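Aspergillopepsin-2 heavy chain (Aspergillus niger var. macrosporus, PDB 1Y43) forms the heavy chain of aspergillopepsin II, a two-chain acid endopeptidase of the peptidase G1 (glutamic peptidase) family, and so probably serves to cleave proteins. Local coordinates at residues V11-D16 / V65-T70; S53-S58 / T84-T89. All coordinates share one frame; numbering follows the deposited sequence.

Overall arrangement
The chain starts in strand 4-13 of the mixed sheet. The end of that strand supplies the first half of contact 1. The chain then runs through strands 22-32, 35-45 and 50-52 and enters the loop 53-58, the first half of contact 2. Strand 62-69 follows and closes contact 1 against V11-I13. Strand 74-81 leads on to 86-92, whose beginning closes contact 2. The segments alternate, so the two contacts cross. Contact 1 joins the mixed sheet to one outer strand of the three-stranded sheet, and contact 2 brings a loop to the other. Their centres are about 19 Å apart, and their nearest atoms about 7 Å.

Contact 1 (V11-D16 / V65-T70); sequences VGIDGD and VTVEAT
Strands 11-13 and 65-69 run nearly parallel, 11° apart, with their axes 6.5 Å from each other at closest approach. V11 lies beside V65 and G12 beside V67. The strands belong to different sheets and meet mainly through side chains. V11 sends both methyls to one methyl of V65: CG1 of V11 is 3.6 Å from CG2 of V65, and CG2 of V11 is 3.7 Å from that same carbon. The two valines meet at a slant. Chi1 of V65 (-74°) sets CG1 beside the backbone N and leaves CG2 between N and the carbonyl carbon, where it meets both V11 methyls. Two sheets pack together here, in keeping with the beta-sandwich of the concanavalin-like clan to which the family belongs. Strand 4-13 comes from the mixed sheet and 62-69 from the three-stranded one. V67 CG2 reaches the bare backbone of G12, 3.9 Å from its CA. The same methyl meets I13 CG1 at 3.9 Å, the two side chains lying alongside and pointing opposite ways. I13 continues in an extended chain (chi2 176°), which carries CD1 on to A69 CB at 4.2 Å. V65 and V67 also pack on T25 of strand 22-32. Residues 65-68 pair antiparallel with a strand of another protein chain, and T66 OG1 hydrogen-bonds to a polar side chain there.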
# COMPACT_ATOMS: atom_id res chain seq x y z
N VAL B 11 -0.86 -2.26 1.32
CA VAL B 11 -2.23 -2.59 1.71
C VAL B 11 -2.34 -2.09 3.15
O VAL B 11 -1.33 -2.02 3.89
CB VAL B 11 -2.56 -4.11 1.66
CG1 VAL B 11 -2.48 -4.60 0.24
CG2 VAL B 11 -1.66 -4.90 2.60
N GLY B 12 -3.54 -1.71 3.54
CA GLY B 12 -3.69 -1.21 4.89
C GLY B 12 -5.12 -1.11 5.38
O GLY B 12 -6.07 -1.36 4.63
N ILE B 13 -5.23 -0.85 6.67
CA ILE B 13 -6.50 -0.65 7.35
C ILE B 13 -6.51 0.80 7.87
O ILE B 13 -5.54 1.26 8.47
CB ILE B 13 -6.64 -1.62 8.55
CG1 ILE B 13 -6.71 -3.07 8.03
CG2 ILE B 13 -7.89 -1.28 9.38
CD1 ILE B 13 -6.75 -4.14 9.12
N ASP B 14 -7.60 1.50 7.56
CA ASP B 14 -7.83 2.88 7.98
C ASP B 14 -6.99 3.95 7.32
O ASP B 14 -6.24 3.66 6.38
CB ASP B 14 -7.81 2.97 9.51
CG ASP B 14 -8.95 2.18 10.15
OD1 ASP B 14 -10.02 2.09 9.53
OD2 ASP B 14 -8.76 1.65 11.26
N GLY B 15 -7.21 5.19 7.71
CA GLY B 15 -6.47 6.30 7.13
C GLY B 15 -7.26 7.19 6.18
O GLY B 15 -6.80 8.29 5.88
N ASP B 16 -8.41 6.73 5.70
CA ASP B 16 -9.20 7.56 4.79
C ASP B 16 -10.32 8.27 5.56
O ASP B 16 -10.34 9.50 5.61
CB ASP B 16 -9.77 6.73 3.63
CG ASP B 16 -10.52 7.57 2.62
OD1 ASP B 16 -10.46 8.82 2.67
OD2 ASP B 16 -11.19 6.98 1.76
N VAL B 65 1.48 -9.05 0.39
CA VAL B 65 1.46 -8.23 1.60
C VAL B 65 0.16 -8.43 2.36
O VAL B 65 -0.92 -8.50 1.76
CB VAL B 65 1.65 -6.72 1.29
CG1 VAL B 65 3.10 -6.43 0.92
CG2 VAL B 65 0.71 -6.26 0.17
N THR B 66 0.26 -8.44 3.68
CA THR B 66 -0.90 -8.65 4.54
C THR B 66 -0.81 -7.88 5.85
O THR B 66 0.26 -7.85 6.46
CB THR B 66 -0.98 -10.15 4.94
OG1 THR B 66 -1.04 -10.97 3.77
CG2 THR B 66 -2.18 -10.43 5.84
N VAL B 67 -1.90 -7.22 6.23
CA VAL B 67 -1.97 -6.58 7.55
C VAL B 67 -3.17 -7.24 8.24
O VAL B 67 -4.17 -7.58 7.60
CB VAL B 67 -2.17 -5.03 7.54
CG1 VAL B 67 -0.90 -4.33 7.06
CG2 VAL B 67 -3.39 -4.62 6.75
N GLU B 68 -3.03 -7.48 9.54
CA GLU B 68 -4.08 -8.10 10.34
C GLU B 68 -4.16 -7.36 11.67
O GLU B 68 -3.14 -7.02 12.26
CB GLU B 68 -3.72 -9.57 10.61
CG GLU B 68 -3.73 -10.48 9.37
CD GLU B 68 -3.29 -11.92 9.69
OE1 GLU B 68 -3.13 -12.25 10.90
OE2 GLU B 68 -3.09 -12.72 8.74
N ALA B 69 -5.39 -7.12 12.13
CA ALA B 69 -5.61 -6.43 13.40
C ALA B 69 -6.22 -7.42 14.36
O ALA B 69 -7.26 -8.01 14.06
CB ALA B 69 -6.56 -5.26 13.20
N THR B 70 -5.57 -7.65 15.50
CA THR B 70 -6.10 -8.56 16.50
C THR B 70 -6.97 -7.80 17.52
O THR B 70 -7.71 -8.39 18.32
CB THR B 70 -4.97 -9.36 17.20
OG1 THR B 70 -3.96 -8.46 17.66
CG2 THR B 70 -4.35 -10.36 16.22

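Contact 2 (S53-S58 / T84-T89)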
# COMPACT_ATOMS: atom_id res chain seq x y z
N SER B 53 14.70 -5.03 7.15
CA SER B 53 16.06 -5.21 6.64
C SER B 53 16.47 -6.62 6.24
O SER B 53 17.47 -6.82 5.56
CB SER B 53 17.06 -4.66 7.67
OG SER B 53 16.86 -3.26 7.82
N ASP B 54 15.70 -7.61 6.68
CA ASP B 54 16.01 -9.00 6.38
C ASP B 54 15.24 -9.60 5.20
O ASP B 54 14.90 -10.79 5.21
CB ASP B 54 15.87 -9.86 7.65
CG ASP B 54 14.50 -9.74 8.31
OD1 ASP B 54 13.75 -8.76 8.05
OD2 ASP B 54 14.16 -10.63 9.13
N ILE B 55 14.93 -8.78 4.21
CA ILE B 55 14.23 -9.25 3.02
C ILE B 55 14.68 -8.46 1.80
O ILE B 55 14.76 -7.22 1.81
CB ILE B 55 12.67 -9.21 3.15
CG1 ILE B 55 12.04 -9.97 1.98
CG2 ILE B 55 12.16 -7.75 3.18
CD1 ILE B 55 10.57 -10.34 2.17
N THR B 56 15.01 -9.20 0.75
CA THR B 56 15.47 -8.63 -0.51
C THR B 56 14.32 -8.55 -1.51
O THR B 56 13.59 -9.52 -1.70
CB THR B 56 16.59 -9.51 -1.09
OG1 THR B 56 17.68 -9.55 -0.16
CG2 THR B 56 17.07 -8.96 -2.42
N ILE B 57 14.16 -7.37 -2.10
CA ILE B 57 13.11 -7.09 -3.08
C ILE B 57 13.79 -6.73 -4.41
O ILE B 57 14.66 -5.85 -4.43
CB ILE B 57 12.25 -5.87 -2.63
CG1 ILE B 57 11.78 -5.99 -1.18
CG2 ILE B 57 11.07 -5.67 -3.59
CD1 ILE B 57 10.76 -7.08 -0.93
N SER B 58 13.42 -7.40 -5.50
CA SER B 58 13.99 -7.13 -6.83
C SER B 58 12.89 -6.91 -7.87
O SER B 58 11.75 -7.36 -7.69
CB SER B 58 14.85 -8.30 -7.32
OG SER B 58 15.91 -8.60 -6.42
N THR B 84 11.36 -15.62 -3.93
CA THR B 84 12.52 -16.13 -3.21
C THR B 84 12.19 -16.98 -2.00
O THR B 84 13.09 -17.55 -1.38
CB THR B 84 13.41 -14.97 -2.75
OG1 THR B 84 12.67 -14.14 -1.85
CG2 THR B 84 13.87 -14.13 -3.93
N GLY B 85 10.92 -17.01 -1.61
CA GLY B 85 10.52 -17.78 -0.45
C GLY B 85 10.75 -17.09 0.89
O GLY B 85 10.60 -17.72 1.93
N GLN B 86 11.12 -15.80 0.87
CA GLN B 86 11.38 -15.04 2.11
C GLN B 86 10.06 -14.47 2.65
O GLN B 86 9.23 -14.00 1.89
CB GLN B 86 12.33 -13.85 1.87
CG GLN B 86 13.79 -14.15 1.49
CD GLN B 86 14.51 -12.89 0.94
OE1 GLN B 86 15.55 -12.48 1.45
NE2 GLN B 86 13.94 -12.28 -0.09
N SER B 87 9.92 -14.44 3.97
CA SER B 87 8.72 -13.92 4.60
C SER B 87 9.13 -13.27 5.91
O SER B 87 9.94 -13.84 6.66
CB SER B 87 7.74 -15.06 4.87
OG SER B 87 6.51 -14.59 5.38
N VAL B 88 8.66 -12.05 6.14
CA VAL B 88 8.97 -11.31 7.36
C VAL B 88 7.67 -10.75 7.93
O VAL B 88 6.78 -10.32 7.20
CB VAL B 88 9.98 -10.13 7.11
CG1 VAL B 88 11.36 -10.68 6.72
CG2 VAL B 88 9.49 -9.19 6.01
N THR B 89 7.56 -10.78 9.26
CA THR B 89 6.38 -10.27 9.94
C THR B 89 6.77 -9.43 11.12
O THR B 89 7.67 -9.82 11.86
CB THR B 89 5.46 -11.43 10.50
OG1 THR B 89 4.97 -12.23 9.41
CG2 THR B 89 4.26 -10.86 11.30
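Q86 turns its CG beside its backbone N (chi1 -67°) and then runs extended (chi2 166°), which brings its amide up to the backbone of T56. I55 has CG1 anti to its own N (chi1 -169°), which lays CG1 against NE2 of Q86, 3.6 Å away. Here the loop after strand 50-52 packs on the start of strand 86-92, an outer strand of the three-stranded antiparallel sheet. The contact lies at the surface, and the Q86 amide ties it together. NE2 of Q86 donates a bent bond to O of T56 at 3.2 Å; the acceptor lies near the amide plane, and the N-H meets a lone pair in the carbonyl plane. OE1 of Q86 accepts a weak bond from N of T56 at 3.4 Å. NE2 of Q86 also donates to OG1 of T84 at 2.9 Å, tilted from the amide plane. The two bonds from NE2 and the weak one to OE1 together probably hold the rotation of the amide. T56 O has a second donor, ND2 of N81, in strand 74-81. Next to the amide, I55 CG1 and CD1 each lie 3.9 Å from Q86 CB. I55 CB approaches V88 CG1 at 4.1 Å, and I55 also touches A40 of strand 35-45. Nearer the loop's start, OD1 of D54 rests 3.3 Å from the CG1 methyl of V88.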